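Local coordinates for methyltransferase small domain-containing protein (Thermoplasma acidophilum, PDB 1NE2) that is of unproven function but is probably a methyltransferase that uses S-adenosylmethionine, at residues 37-41 against 64-69; 145-151 against 189-193; 161-167 against 192-198. One frame throughout, in Å; residues are numbered along the deposited sequence.

Interaction 1: 37-41 against 64-69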
ATOM      1  N   ALA B  37      14.792 -15.193   6.060  1.00 13.95           N
ATOM      2  CA  ALA B  37      13.959 -14.058   5.675  1.00 14.37           C
ATOM      3  C   ALA B  37      14.609 -13.278   4.541  1.00 15.46           C
ATOM      4  O   ALA B  37      13.940 -12.899   3.576  1.00 13.75           O
ATOM      5  CB  ALA B  37      13.726 -13.145   6.871  1.00 15.86           C
ATOM      6  N   ALA B  38      15.910 -13.026   4.666  1.00 14.10           N
ATOM      7  CA  ALA B  38      16.640 -12.299   3.634  1.00 14.75           C
ATOM      8  C   ALA B  38      16.629 -13.083   2.318  1.00 14.49           C
ATOM      9  O   ALA B  38      16.416 -12.507   1.257  1.00 15.17           O
ATOM     10  CB  ALA B  38      18.076 -12.043   4.089  1.00 14.47           C
ATOM     11  N   TYR B  39      16.852 -14.397   2.388  1.00 16.42           N
ATOM     12  CA  TYR B  39      16.858 -15.230   1.184  1.00 15.75           C
ATOM     13  C   TYR B  39      15.520 -15.131   0.452  1.00 14.88           C
ATOM     14  O   TYR B  39      15.465 -14.891  -0.762  1.00 14.56           O
ATOM     15  CB  TYR B  39      17.105 -16.696   1.545  1.00 16.68           C
ATOM     16  CG  TYR B  39      17.064 -17.626   0.351  1.00 17.18           C
ATOM     17  CD1 TYR B  39      18.150 -17.723  -0.515  1.00 18.10           C
ATOM     18  CD2 TYR B  39      15.935 -18.399   0.080  1.00 15.69           C
ATOM     19  CE1 TYR B  39      18.119 -18.566  -1.624  1.00 20.66           C
ATOM     20  CE2 TYR B  39      15.894 -19.246  -1.032  1.00 20.53           C
ATOM     21  CZ  TYR B  39      16.991 -19.323  -1.877  1.00 20.90           C
ATOM     22  OH  TYR B  39      16.965 -20.150  -2.980  1.00 20.89           O
ATOM     23  N   PHE B  40      14.446 -15.334   1.208  1.00 13.04           N
ATOM     24  CA  PHE B  40      13.083 -15.294   0.691  1.00 14.90           C
ATOM     25  C   PHE B  40      12.775 -13.949   0.037  1.00 15.64           C
ATOM     26  O   PHE B  40      12.300 -13.901  -1.105  1.00 14.93           O
ATOM     27  CB  PHE B  40      12.121 -15.582   1.855  1.00 13.15           C
ATOM     28  CG  PHE B  40      10.660 -15.486   1.512  1.00 14.99           C
ATOM     29  CD1 PHE B  40      10.106 -16.244   0.482  1.00 16.78           C
ATOM     30  CD2 PHE B  40       9.818 -14.696   2.292  1.00 16.53           C
ATOM     31  CE1 PHE B  40       8.727 -16.221   0.240  1.00 16.53           C
ATOM     32  CE2 PHE B  40       8.445 -14.663   2.061  1.00 17.64           C
ATOM     33  CZ  PHE B  40       7.894 -15.432   1.030  1.00 16.94           C
ATOM     34  N   LEU B  41      13.065 -12.859   0.747  1.00 14.78           N
ATOM     35  CA  LEU B  41      12.804 -11.513   0.227  1.00 14.84           C
ATOM     36  C   LEU B  41      13.624 -11.161  -1.014  1.00 13.87           C
ATOM     37  O   LEU B  41      13.111 -10.518  -1.927  1.00 14.58           O
ATOM     38  CB  LEU B  41      13.036 -10.461   1.316  1.00 15.03           C
ATOM     39  CG  LEU B  41      12.042 -10.485   2.487  1.00 16.44           C
ATOM     40  CD1 LEU B  41      12.468  -9.441   3.520  1.00 15.48           C
ATOM     41  CD2 LEU B  41      10.627 -10.191   1.995  1.00 15.44           C
ATOM     42  N   ILE B  64       9.512  -8.622  10.639  1.00 14.41           N
ATOM     43  CA  ILE B  64      10.729  -8.821   9.859  1.00 16.52           C
ATOM     44  C   ILE B  64      10.554  -8.803   8.334  1.00 17.76           C
ATOM     45  O   ILE B  64      11.331  -8.160   7.629  1.00 16.23           O
ATOM     46  CB  ILE B  64      11.461 -10.122  10.283  1.00 17.97           C
ATOM     47  CG1 ILE B  64      12.827 -10.185   9.599  1.00 15.85           C
ATOM     48  CG2 ILE B  64      10.616 -11.343   9.952  1.00 20.73           C
ATOM     49  CD1 ILE B  64      13.693 -11.359  10.042  1.00 17.98           C
ATOM     50  N   LEU B  65       9.540  -9.484   7.811  1.00 15.11           N
ATOM     51  CA  LEU B  65       9.359  -9.491   6.360  1.00 14.34           C
ATOM     52  C   LEU B  65       8.899  -8.137   5.812  1.00 14.34           C
ATOM     53  O   LEU B  65       9.237  -7.773   4.684  1.00 14.40           O
ATOM     54  CB  LEU B  65       8.386 -10.601   5.943  1.00 17.61           C
ATOM     55  CG  LEU B  65       8.841 -12.041   6.233  1.00 15.79           C
ATOM     56  CD1 LEU B  65       7.832 -13.023   5.627  1.00 17.53           C
ATOM     57  CD2 LEU B  65      10.219 -12.296   5.648  1.00 19.00           C
ATOM     58  N   ALA B  66       8.153  -7.382   6.614  1.00 15.57           N
ATOM     59  CA  ALA B  66       7.670  -6.072   6.190  1.00 15.51           C
ATOM     60  C   ALA B  66       8.830  -5.083   6.205  1.00 16.37           C
ATOM     61  O   ALA B  66       9.009  -4.320   5.261  1.00 16.74           O
ATOM     62  CB  ALA B  66       6.552  -5.591   7.124  1.00 16.41           C
ATOM     63  N   CYS B  67       9.610  -5.099   7.284  1.00 16.54           N
ATOM     64  CA  CYS B  67      10.763  -4.215   7.399  1.00 18.04           C
ATOM     65  C   CYS B  67      11.727  -4.514   6.258  1.00 18.13           C
ATOM     66  O   CYS B  67      12.309  -3.604   5.663  1.00 16.31           O
ATOM     67  CB  CYS B  67      11.488  -4.434   8.732  1.00 21.67           C
ATOM     68  SG  CYS B  67      10.576  -3.967  10.240  1.00 22.20           S
ATOM     69  N   GLY B  68      11.908  -5.801   5.969  1.00 14.41           N
ATOM     70  CA  GLY B  68      12.807  -6.194   4.898  1.00 14.06           C
ATOM     71  C   GLY B  68      12.362  -5.671   3.543  1.00 15.56           C
ATOM     72  O   GLY B  68      13.187  -5.254   2.717  1.00 14.01           O
ATOM     73  N   SER B  69      11.055  -5.709   3.297  1.00 16.56           N
ATOM     74  CA  SER B  69      10.515  -5.221   2.034  1.00 14.57           C
ATOM     75  C   SER B  69      10.781  -3.731   1.932  1.00 15.81           C
ATOM     76  O   SER B  69      11.118  -3.229   0.868  1.00 15.81           O
ATOM     77  CB  SER B  69       9.010  -5.481   1.948  1.00 14.81           C
ATOM     78  OG  SER B  69       8.741  -6.871   1.930  1.00 13.19           O
TER

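Interaction 2: 145-151 against 189-193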
ATOM      1  N   ILE B 145       5.799 -18.599   2.672  1.00 15.38           N
ATOM      2  CA  ILE B 145       6.890 -19.436   3.137  1.00 16.11           C
ATOM      3  C   ILE B 145       6.362 -20.066   4.414  1.00 17.21           C
ATOM      4  O   ILE B 145       5.854 -19.374   5.295  1.00 18.22           O
ATOM      5  CB  ILE B 145       8.204 -18.637   3.405  1.00 16.32           C
ATOM      6  CG1 ILE B 145       9.305 -19.612   3.838  1.00 16.34           C
ATOM      7  CG2 ILE B 145       7.985 -17.570   4.474  1.00 19.15           C
ATOM      8  CD1 ILE B 145      10.710 -19.039   3.801  1.00 16.44           C
ATOM      9  N   GLY B 146       6.442 -21.387   4.490  1.00 18.79           N
ATOM     10  CA  GLY B 146       5.945 -22.072   5.667  1.00 21.35           C
ATOM     11  C   GLY B 146       6.223 -23.560   5.671  1.00 22.06           C
ATOM     12  O   GLY B 146       7.000 -24.064   4.866  1.00 18.86           O
ATOM     13  N   ASN B 147       5.572 -24.254   6.600  1.00 24.07           N
ATOM     14  CA  ASN B 147       5.706 -25.698   6.766  1.00 25.31           C
ATOM     15  C   ASN B 147       5.406 -26.434   5.464  1.00 24.14           C
ATOM     16  O   ASN B 147       4.416 -26.149   4.786  1.00 23.10           O
ATOM     17  CB  ASN B 147       4.749 -26.156   7.873  1.00 28.05           C
ATOM     18  CG  ASN B 147       4.896 -27.623   8.215  1.00 32.47           C
ATOM     19  OD1 ASN B 147       4.185 -28.132   9.081  1.00 42.60           O
ATOM     20  ND2 ASN B 147       5.811 -28.312   7.545  1.00 33.79           N
ATOM     21  N   ALA B 148       6.266 -27.389   5.121  1.00 25.22           N
ATOM     22  CA  ALA B 148       6.103 -28.165   3.896  1.00 26.75           C
ATOM     23  C   ALA B 148       4.946 -29.157   3.984  1.00 28.38           C
ATOM     24  O   ALA B 148       4.567 -29.763   2.981  1.00 28.96           O
ATOM     25  CB  ALA B 148       7.392 -28.901   3.574  1.00 28.32           C
ATOM     26  N   LYS B 149       4.386 -29.327   5.177  1.00 32.09           N
ATOM     27  CA  LYS B 149       3.270 -30.254   5.345  1.00 36.21           C
ATOM     28  C   LYS B 149       2.004 -29.742   4.662  1.00 37.19           C
ATOM     29  O   LYS B 149       1.093 -30.515   4.372  1.00 36.51           O
ATOM     30  CB  LYS B 149       2.984 -30.498   6.829  1.00 38.32           C
ATOM     31  CG  LYS B 149       4.080 -31.249   7.567  1.00 45.98           C
ATOM     32  CD  LYS B 149       3.575 -31.804   8.896  1.00 51.74           C
ATOM     33  CE  LYS B 149       3.001 -30.710   9.784  1.00 54.75           C
ATOM     34  NZ  LYS B 149       2.439 -31.251  11.054  1.00 58.53           N
ATOM     35  N   ALA B 150       1.944 -28.438   4.411  1.00 38.15           N
ATOM     36  CA  ALA B 150       0.780 -27.847   3.755  1.00 38.45           C
ATOM     37  C   ALA B 150       1.025 -27.724   2.251  1.00 38.23           C
ATOM     38  O   ALA B 150       0.197 -27.184   1.516  1.00 36.09           O
ATOM     39  CB  ALA B 150       0.489 -26.476   4.351  1.00 38.09           C
ATOM     40  N   ARG B 151       2.165 -28.244   1.808  1.00 37.74           N
ATOM     41  CA  ARG B 151       2.581 -28.190   0.409  1.00 37.44           C
ATOM     42  C   ARG B 151       1.522 -28.619  -0.608  1.00 37.02           C
ATOM     43  O   ARG B 151       1.208 -27.876  -1.541  1.00 33.48           O
ATOM     44  CB  ARG B 151       3.838 -29.042   0.227  1.00 41.34           C
ATOM     45  CG  ARG B 151       4.637 -28.718  -1.012  1.00 46.13           C
ATOM     46  CD  ARG B 151       5.946 -29.489  -1.026  1.00 49.92           C
ATOM     47  NE  ARG B 151       6.856 -28.982  -2.048  1.00 56.62           N
ATOM     48  CZ  ARG B 151       8.072 -29.464  -2.274  1.00 59.21           C
ATOM     49  NH1 ARG B 151       8.532 -30.478  -1.551  1.00 62.17           N
ATOM     50  NH2 ARG B 151       8.834 -28.928  -3.218  1.00 60.59           N
ATOM     51  N   GLU B 189      11.530 -29.708   6.576  1.00 37.28           N
ATOM     52  CA  GLU B 189      11.323 -29.099   5.273  1.00 34.54           C
ATOM     53  C   GLU B 189      10.281 -27.987   5.278  1.00 28.10           C
ATOM     54  O   GLU B 189       9.194 -28.128   5.842  1.00 27.74           O
ATOM     55  CB  GLU B 189      10.923 -30.187   4.274  1.00 38.04           C
ATOM     56  CG  GLU B 189      10.986 -29.777   2.817  1.00 43.14           C
ATOM     57  CD  GLU B 189      10.663 -30.931   1.882  1.00 46.80           C
ATOM     58  OE1 GLU B 189      11.319 -31.989   1.994  1.00 49.92           O
ATOM     59  OE2 GLU B 189       9.758 -30.780   1.035  1.00 48.09           O
ATOM     60  N   ALA B 190      10.629 -26.866   4.659  1.00 24.15           N
ATOM     61  CA  ALA B 190       9.710 -25.745   4.541  1.00 18.12           C
ATOM     62  C   ALA B 190       9.513 -25.574   3.044  1.00 18.60           C
ATOM     63  O   ALA B 190      10.238 -26.175   2.244  1.00 19.51           O
ATOM     64  CB  ALA B 190      10.318 -24.479   5.150  1.00 17.56           C
ATOM     65  N   VAL B 191       8.535 -24.770   2.655  1.00 17.68           N
ATOM     66  CA  VAL B 191       8.281 -24.559   1.241  1.00 17.31           C
ATOM     67  C   VAL B 191       7.998 -23.097   0.934  1.00 17.82           C
ATOM     68  O   VAL B 191       7.305 -22.410   1.689  1.00 18.11           O
ATOM     69  CB  VAL B 191       7.089 -25.424   0.747  1.00 17.46           C
ATOM     70  CG1 VAL B 191       5.802 -25.005   1.443  1.00 16.85           C
ATOM     71  CG2 VAL B 191       6.947 -25.295  -0.763  1.00 17.15           C
ATOM     72  N   ILE B 192       8.563 -22.634  -0.175  1.00 16.16           N
ATOM     73  CA  ILE B 192       8.376 -21.274  -0.651  1.00 18.27           C
ATOM     74  C   ILE B 192       7.525 -21.326  -1.910  1.00 16.36           C
ATOM     75  O   ILE B 192       7.855 -22.045  -2.858  1.00 17.95           O
ATOM     76  CB  ILE B 192       9.721 -20.601  -1.010  1.00 16.59           C
ATOM     77  CG1 ILE B 192      10.523 -20.309   0.263  1.00 19.38           C
ATOM     78  CG2 ILE B 192       9.467 -19.304  -1.796  1.00 19.93           C
ATOM     79  CD1 ILE B 192      11.916 -19.755  -0.014  1.00 19.15           C
ATOM     80  N   PHE B 193       6.431 -20.571  -1.906  1.00 16.42           N
ATOM     81  CA  PHE B 193       5.525 -20.490  -3.049  1.00 16.51           C
ATOM     82  C   PHE B 193       5.544 -19.083  -3.622  1.00 15.36           C
ATOM     83  O   PHE B 193       5.585 -18.112  -2.873  1.00 14.87           O
ATOM     84  CB  PHE B 193       4.086 -20.817  -2.629  1.00 16.54           C
ATOM     85  CG  PHE B 193       3.777 -22.280  -2.613  1.00 17.26           C
ATOM     86  CD1 PHE B 193       3.696 -22.997  -3.802  1.00 21.71           C
ATOM     87  CD2 PHE B 193       3.578 -22.951  -1.408  1.00 18.19           C
ATOM     88  CE1 PHE B 193       3.420 -24.369  -3.791  1.00 22.09           C
ATOM     89  CE2 PHE B 193       3.301 -24.322  -1.389  1.00 17.78           C
ATOM     90  CZ  PHE B 193       3.224 -25.027  -2.583  1.00 21.53           C
TER

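Interaction 3: 161-167 against 192-198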
ATOM      1  N   ARG B 161      -6.145 -20.719  -8.614  1.00 26.66           N
ATOM      2  CA  ARG B 161      -6.438 -19.294  -8.747  1.00 26.62           C
ATOM      3  C   ARG B 161      -5.319 -18.482  -9.393  1.00 24.67           C
ATOM      4  O   ARG B 161      -5.471 -17.279  -9.607  1.00 22.79           O
ATOM      5  CB  ARG B 161      -6.776 -18.698  -7.377  1.00 34.71           C
ATOM      6  CG  ARG B 161      -8.161 -19.062  -6.861  1.00 44.94           C
ATOM      7  CD  ARG B 161      -9.249 -18.510  -7.774  1.00 54.14           C
ATOM      8  NE  ARG B 161     -10.591 -18.756  -7.248  1.00 63.43           N
ATOM      9  CZ  ARG B 161     -11.714 -18.382  -7.857  1.00 67.97           C
ATOM     10  NH1 ARG B 161     -11.663 -17.745  -9.019  1.00 70.83           N
ATOM     11  NH2 ARG B 161     -12.890 -18.646  -7.302  1.00 70.34           N
ATOM     12  N   GLY B 162      -4.207 -19.136  -9.707  1.00 24.26           N
ATOM     13  CA  GLY B 162      -3.099 -18.435 -10.329  1.00 24.99           C
ATOM     14  C   GLY B 162      -2.052 -19.359 -10.914  1.00 25.12           C
ATOM     15  O   GLY B 162      -2.236 -20.573 -10.967  1.00 25.76           O
ATOM     16  N   ASP B 163      -0.945 -18.778 -11.362  1.00 23.08           N
ATOM     17  CA  ASP B 163       0.141 -19.554 -11.936  1.00 23.02           C
ATOM     18  C   ASP B 163       1.254 -19.693 -10.908  1.00 21.82           C
ATOM     19  O   ASP B 163       1.851 -18.696 -10.489  1.00 22.01           O
ATOM     20  CB  ASP B 163       0.675 -18.865 -13.193  1.00 25.01           C
ATOM     21  CG  ASP B 163      -0.374 -18.757 -14.286  1.00 32.23           C
ATOM     22  OD1 ASP B 163      -0.837 -19.813 -14.765  1.00 31.75           O
ATOM     23  OD2 ASP B 163      -0.736 -17.622 -14.663  1.00 32.01           O
ATOM     24  N   VAL B 164       1.517 -20.925 -10.483  1.00 20.03           N
ATOM     25  CA  VAL B 164       2.576 -21.172  -9.507  1.00 20.14           C
ATOM     26  C   VAL B 164       3.906 -21.216 -10.248  1.00 22.04           C
ATOM     27  O   VAL B 164       4.193 -22.176 -10.964  1.00 25.19           O
ATOM     28  CB  VAL B 164       2.374 -22.517  -8.763  1.00 21.25           C
ATOM     29  CG1 VAL B 164       3.529 -22.757  -7.787  1.00 18.39           C
ATOM     30  CG2 VAL B 164       1.055 -22.508  -8.014  1.00 21.80           C
ATOM     31  N   PHE B 165       4.717 -20.175 -10.096  1.00 18.69           N
ATOM     32  CA  PHE B 165       6.004 -20.153 -10.775  1.00 18.21           C
ATOM     33  C   PHE B 165       7.136 -20.564  -9.843  1.00 17.36           C
ATOM     34  O   PHE B 165       8.262 -20.777 -10.285  1.00 20.53           O
ATOM     35  CB  PHE B 165       6.256 -18.776 -11.396  1.00 18.93           C
ATOM     36  CG  PHE B 165       6.238 -17.651 -10.415  1.00 14.60           C
ATOM     37  CD1 PHE B 165       7.376 -17.331  -9.687  1.00 18.33           C
ATOM     38  CD2 PHE B 165       5.082 -16.893 -10.231  1.00 16.15           C
ATOM     39  CE1 PHE B 165       7.373 -16.270  -8.793  1.00 15.32           C
ATOM     40  CE2 PHE B 165       5.066 -15.830  -9.337  1.00 16.07           C
ATOM     41  CZ  PHE B 165       6.220 -15.519  -8.615  1.00 16.10           C
ATOM     42  N   ARG B 166       6.832 -20.687  -8.552  1.00 16.60           N
ATOM     43  CA  ARG B 166       7.828 -21.126  -7.584  1.00 15.70           C
ATOM     44  C   ARG B 166       7.239 -22.018  -6.496  1.00 16.28           C
ATOM     45  O   ARG B 166       6.209 -21.698  -5.899  1.00 14.95           O
ATOM     46  CB  ARG B 166       8.535 -19.929  -6.923  1.00 16.41           C
ATOM     47  CG  ARG B 166       9.574 -20.342  -5.865  1.00 15.03           C
ATOM     48  CD  ARG B 166      10.459 -19.167  -5.447  1.00 15.03           C
ATOM     49  NE  ARG B 166      11.078 -18.567  -6.624  1.00 16.44           N
ATOM     50  CZ  ARG B 166      11.020 -17.273  -6.929  1.00 16.93           C
ATOM     51  NH1 ARG B 166      10.375 -16.430  -6.135  1.00 15.52           N
ATOM     52  NH2 ARG B 166      11.570 -16.830  -8.056  1.00 16.77           N
ATOM     53  N   GLU B 167       7.884 -23.166  -6.294  1.00 19.27           N
ATOM     54  CA  GLU B 167       7.529 -24.122  -5.247  1.00 19.92           C
ATOM     55  C   GLU B 167       8.891 -24.681  -4.910  1.00 21.59           C
ATOM     56  O   GLU B 167       9.340 -25.678  -5.480  1.00 21.64           O
ATOM     57  CB  GLU B 167       6.620 -25.245  -5.735  1.00 21.24           C
ATOM     58  CG  GLU B 167       6.118 -26.065  -4.560  1.00 21.39           C
ATOM     59  CD  GLU B 167       5.228 -27.219  -4.960  1.00 26.03           C
ATOM     60  OE1 GLU B 167       4.613 -27.157  -6.042  1.00 28.43           O
ATOM     61  OE2 GLU B 167       5.133 -28.181  -4.174  1.00 30.23           O
ATOM     62  N   ILE B 192       8.563 -22.634  -0.175  1.00 16.16           N
ATOM     63  CA  ILE B 192       8.376 -21.274  -0.651  1.00 18.27           C
ATOM     64  C   ILE B 192       7.525 -21.326  -1.910  1.00 16.36           C
ATOM     65  O   ILE B 192       7.855 -22.045  -2.858  1.00 17.95           O
ATOM     66  CB  ILE B 192       9.721 -20.601  -1.010  1.00 16.59           C
ATOM     67  CG1 ILE B 192      10.523 -20.309   0.263  1.00 19.38           C
ATOM     68  CG2 ILE B 192       9.467 -19.304  -1.796  1.00 19.93           C
ATOM     69  CD1 ILE B 192      11.916 -19.755  -0.014  1.00 19.15           C
ATOM     70  N   PHE B 193       6.431 -20.571  -1.906  1.00 16.42           N
ATOM     71  CA  PHE B 193       5.525 -20.490  -3.049  1.00 16.51           C
ATOM     72  C   PHE B 193       5.544 -19.083  -3.622  1.00 15.36           C
ATOM     73  O   PHE B 193       5.585 -18.112  -2.873  1.00 14.87           O
ATOM     74  CB  PHE B 193       4.086 -20.817  -2.629  1.00 16.54           C
ATOM     75  CG  PHE B 193       3.777 -22.280  -2.613  1.00 17.26           C
ATOM     76  CD1 PHE B 193       3.696 -22.997  -3.802  1.00 21.71           C
ATOM     77  CD2 PHE B 193       3.578 -22.951  -1.408  1.00 18.19           C
ATOM     78  CE1 PHE B 193       3.420 -24.369  -3.791  1.00 22.09           C
ATOM     79  CE2 PHE B 193       3.301 -24.322  -1.389  1.00 17.78           C
ATOM     80  CZ  PHE B 193       3.224 -25.027  -2.583  1.00 21.53           C
ATOM     81  N   GLY B 194       5.529 -18.999  -4.951  1.00 14.82           N
ATOM     82  CA  GLY B 194       5.477 -17.734  -5.662  1.00 15.58           C
ATOM     83  C   GLY B 194       4.367 -17.965  -6.668  1.00 17.49           C
ATOM     84  O   GLY B 194       4.451 -18.911  -7.456  1.00 16.56           O
ATOM     85  N   VAL B 195       3.331 -17.129  -6.642  1.00 15.79           N
ATOM     86  CA  VAL B 195       2.182 -17.304  -7.537  1.00 17.36           C
ATOM     87  C   VAL B 195       1.733 -16.014  -8.224  1.00 17.39           C
ATOM     88  O   VAL B 195       1.732 -14.941  -7.608  1.00 16.29           O
ATOM     89  CB  VAL B 195       0.958 -17.853  -6.749  1.00 18.26           C
ATOM     90  CG1 VAL B 195      -0.098 -18.372  -7.717  1.00 18.04           C
ATOM     91  CG2 VAL B 195       1.394 -18.942  -5.775  1.00 16.59           C
ATOM     92  N   ARG B 196       1.367 -16.114  -9.502  1.00 17.51           N
ATOM     93  CA  ARG B 196       0.863 -14.950 -10.232  1.00 17.37           C
ATOM     94  C   ARG B 196      -0.658 -15.075 -10.262  1.00 18.75           C
ATOM     95  O   ARG B 196      -1.196 -16.044 -10.794  1.00 18.05           O
ATOM     96  CB  ARG B 196       1.407 -14.918 -11.662  1.00 19.16           C
ATOM     97  CG  ARG B 196       0.847 -13.782 -12.509  1.00 26.07           C
ATOM     98  CD  ARG B 196       1.127 -12.425 -11.877  1.00 33.62           C
ATOM     99  NE  ARG B 196       0.803 -11.316 -12.775  1.00 42.66           N
ATOM    100  CZ  ARG B 196      -0.431 -10.928 -13.084  1.00 45.23           C
ATOM    101  NH1 ARG B 196      -1.478 -11.552 -12.564  1.00 46.77           N
ATOM    102  NH2 ARG B 196      -0.618  -9.920 -13.926  1.00 47.14           N
ATOM    103  N   ASN B 197      -1.348 -14.100  -9.682  1.00 18.05           N
ATOM    104  CA  ASN B 197      -2.810 -14.112  -9.628  1.00 20.64           C
ATOM    105  C   ASN B 197      -3.438 -14.104 -11.025  1.00 22.09           C
ATOM    106  O   ASN B 197      -3.042 -13.323 -11.882  1.00 21.95           O
ATOM    107  CB  ASN B 197      -3.307 -12.886  -8.860  1.00 18.70           C
ATOM    108  CG  ASN B 197      -4.726 -13.052  -8.345  1.00 21.15           C
ATOM    109  OD1 ASN B 197      -5.521 -13.806  -8.906  1.00 21.07           O
ATOM    110  ND2 ASN B 197      -5.054 -12.333  -7.280  1.00 22.01           N
ATOM    111  N   HIS B 198      -4.416 -14.975 -11.250  1.00 21.64           N
ATOM    112  CA  HIS B 198      -5.106 -15.032 -12.538  1.00 28.30           C
ATOM    113  C   HIS B 198      -6.011 -13.818 -12.742  1.00 33.78           C
ATOM    114  O   HIS B 198      -6.276 -13.415 -13.877  1.00 31.22           O
ATOM    115  CB  HIS B 198      -5.967 -16.292 -12.625  1.00 28.91           C
ATOM    116  CG  HIS B 198      -5.209 -17.522 -13.010  1.00 30.23           C
ATOM    117  ND1 HIS B 198      -5.698 -18.792 -12.789  1.00 28.56           N
ATOM    118  CD2 HIS B 198      -4.018 -17.679 -13.635  1.00 32.19           C
ATOM    119  CE1 HIS B 198      -4.840 -19.678 -13.261  1.00 30.18           C
ATOM    120  NE2 HIS B 198      -3.813 -19.030 -13.781  1.00 31.27           N
TER
HETATM  121  O   HOH W   1      -7.595 -15.580  -9.061  1.00 45.25           O

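Interaction 1: 37-41 against 64-69
The helix that follows the first strand of the Rossmann-like core, at 64-69, packs here on helix 34-46 through residues 37-41. Ala37, Phe40 and Leu41 of the one helix meet Ile64, Leu65 and Gly68 of the other in a buried, largely apolar contact. The helix segments cross at -52°, with their axes 10.1 Å apart.

Leu65 works with both of its methyls. Leu65 CD2 sits 3.8 Å from Ala37 CB and also touches Leu41 CG. Leu65 CD1 meets the ring of Phe40 at its edge, 4.0 Å from Phe40 CE2, and the two side chains cross at about a right angle. Leu41 reaches over the second helix with its own pair of methyls. Leu41 CD1 rests 3.5 Å from Gly68 CA, where a beta carbon would clash with it. Leu41 CD2 lies 3.8 Å from Ser69 OG. Ile64 has CG1 anti to the backbone N (chi1 -171°), which carries Ile64 CD1 to within 3.6 Å of Ala37 CB.

The polar group of Ser69 turns back on its own helix. Ser69 OG donates to Leu65 O at 2.9 Å, and Ser69 N reaches the same oxygen from the opposite face of the carbonyl plane.

On the sheet side, Ile115 of strand 111-116 touches Phe40, Leu41, Leu65 and Ser69. Leu14 of helix 6-14 packs on Ala37 and Ile64. The disulfide from Cys67 to Cys94 ties helix 64-71 to the residue just after helix 84-93.

Interaction 2: 145-151 against 189-193
Arg151 and Glu189 approach at about a right angle, with guanidinium and carboxylate planes 88° apart. They form a salt bridge through a single pair of atoms, Arg151 NH1 to Glu189 OE2 at 2.9 Å. The arginine chain runs extended from CG to NE across Val191, whose CG2 lies 3.9 Å from Arg151 NE. In Val191, chi1 of 64° sets CG1 between the backbone N and the carbonyl carbon and leaves CG2 anti to the N, facing the arginine chain. Arg151 NE makes a second salt bridge, to Glu167. An alanine in place of Arg151 would probably leave Glu189 and Glu167 without this shared positive partner and uncover the CG2 methyl of Val191.

On the other face, Ile145 and Ile192 lie side by side and point the same way, with Ile145 CD1 3.8 Å from Ile192 CG1. Phe193 turns its ring edge to the backbone of Arg151, Phe193 CZ coming 3.6 Å from Arg151 O.

The backbones are antiparallel. Gly146 and Val191 form a hydrogen-bonded pair: Val191 N donates to Gly146 O at 2.8 Å, and Gly146 N donates back to Val191 O. Beyond the strand end, Ala148 N still reaches Glu189 O at 3.1 Å.

Strand 142-147 thus joins the parallel core, through strand 111-116, to strand 187-197. Helix 34-46 covers the Ile145 and Ile192 face with Phe40. Helix 151-161 packs on Phe193 from the other side, with Phe158 edge-to-face against its ring.

Interaction 3: 161-167 against 192-198
Phe165 takes a chi1 of 58°, which places CG between its backbone N and carbonyl carbon and folds the ring back over Gly194. Gly194 O lies over one ring face, offset toward the rim, and Gly194 CA makes a CH-pi contact with it. The absence of a side chain on Gly194 lets the ring lie this close. His198 has chi1 -82°, with CG anti to its carbonyl carbon. Its ring thereby lies on Gly162, whose CA stands 3.4 Å from the centroid of the His198 ring and almost on the ring normal.

The ring edge of His198 is turned to Asp163. His198 NE2 donates a weak bond to Asp163 OD1 at 3.2 Å, with carboxylate and ring planes 74° apart. Asp163 N donates to Arg196 O and Arg196 N to Asp163 O, each at 2.8 Å.

A classic beta bulge follows. Phe165 N and Arg166 N both donate to Gly194 O, at 2.9 Å and 3.2 Å. Arg166 N lies in the carbonyl plane on a lone pair, while Phe165 N is tilted from the plane. Past the bulge, Glu167 runs alongside Phe193, with Glu167 CG 3.3 Å from Phe193 CE1. At the far end a water donates to both Arg161 O and Asn197 OD1.

Several charged ends find partners outside the two segments: Asp47 for Arg166, Arg155 for Glu167, and the terminal carboxylate of Phe200 for Arg196. The arginines beside it would probably favour an ionised Glu167. The weak bond is consistent with a proton on His198 NE2, and the nearby carboxylate of Asp163 would probably stabilise positive charge on the ring.

Interaction 1 comes first along the chain, and interactions 2 and 3 follow, both ending on strand 187-197. The centres of interactions 2 and 3 lie about 13 Å apart. They share Ile192 and Phe193 and join three neighbouring antiparallel strands, 142-147, 187-197 and 162-173, at one end of the mixed sheet. The salt bridge from Arg151 to Glu167 links them directly. Interaction 1 is about 17 Å from interaction 2 and 18 Å from interaction 3, centre to centre. Phe40 spans this gap by packing on Ile145 and Ile192. Together they join the helices over one sheet face to the antiparallel end of a fold consistent with a methyltransferase.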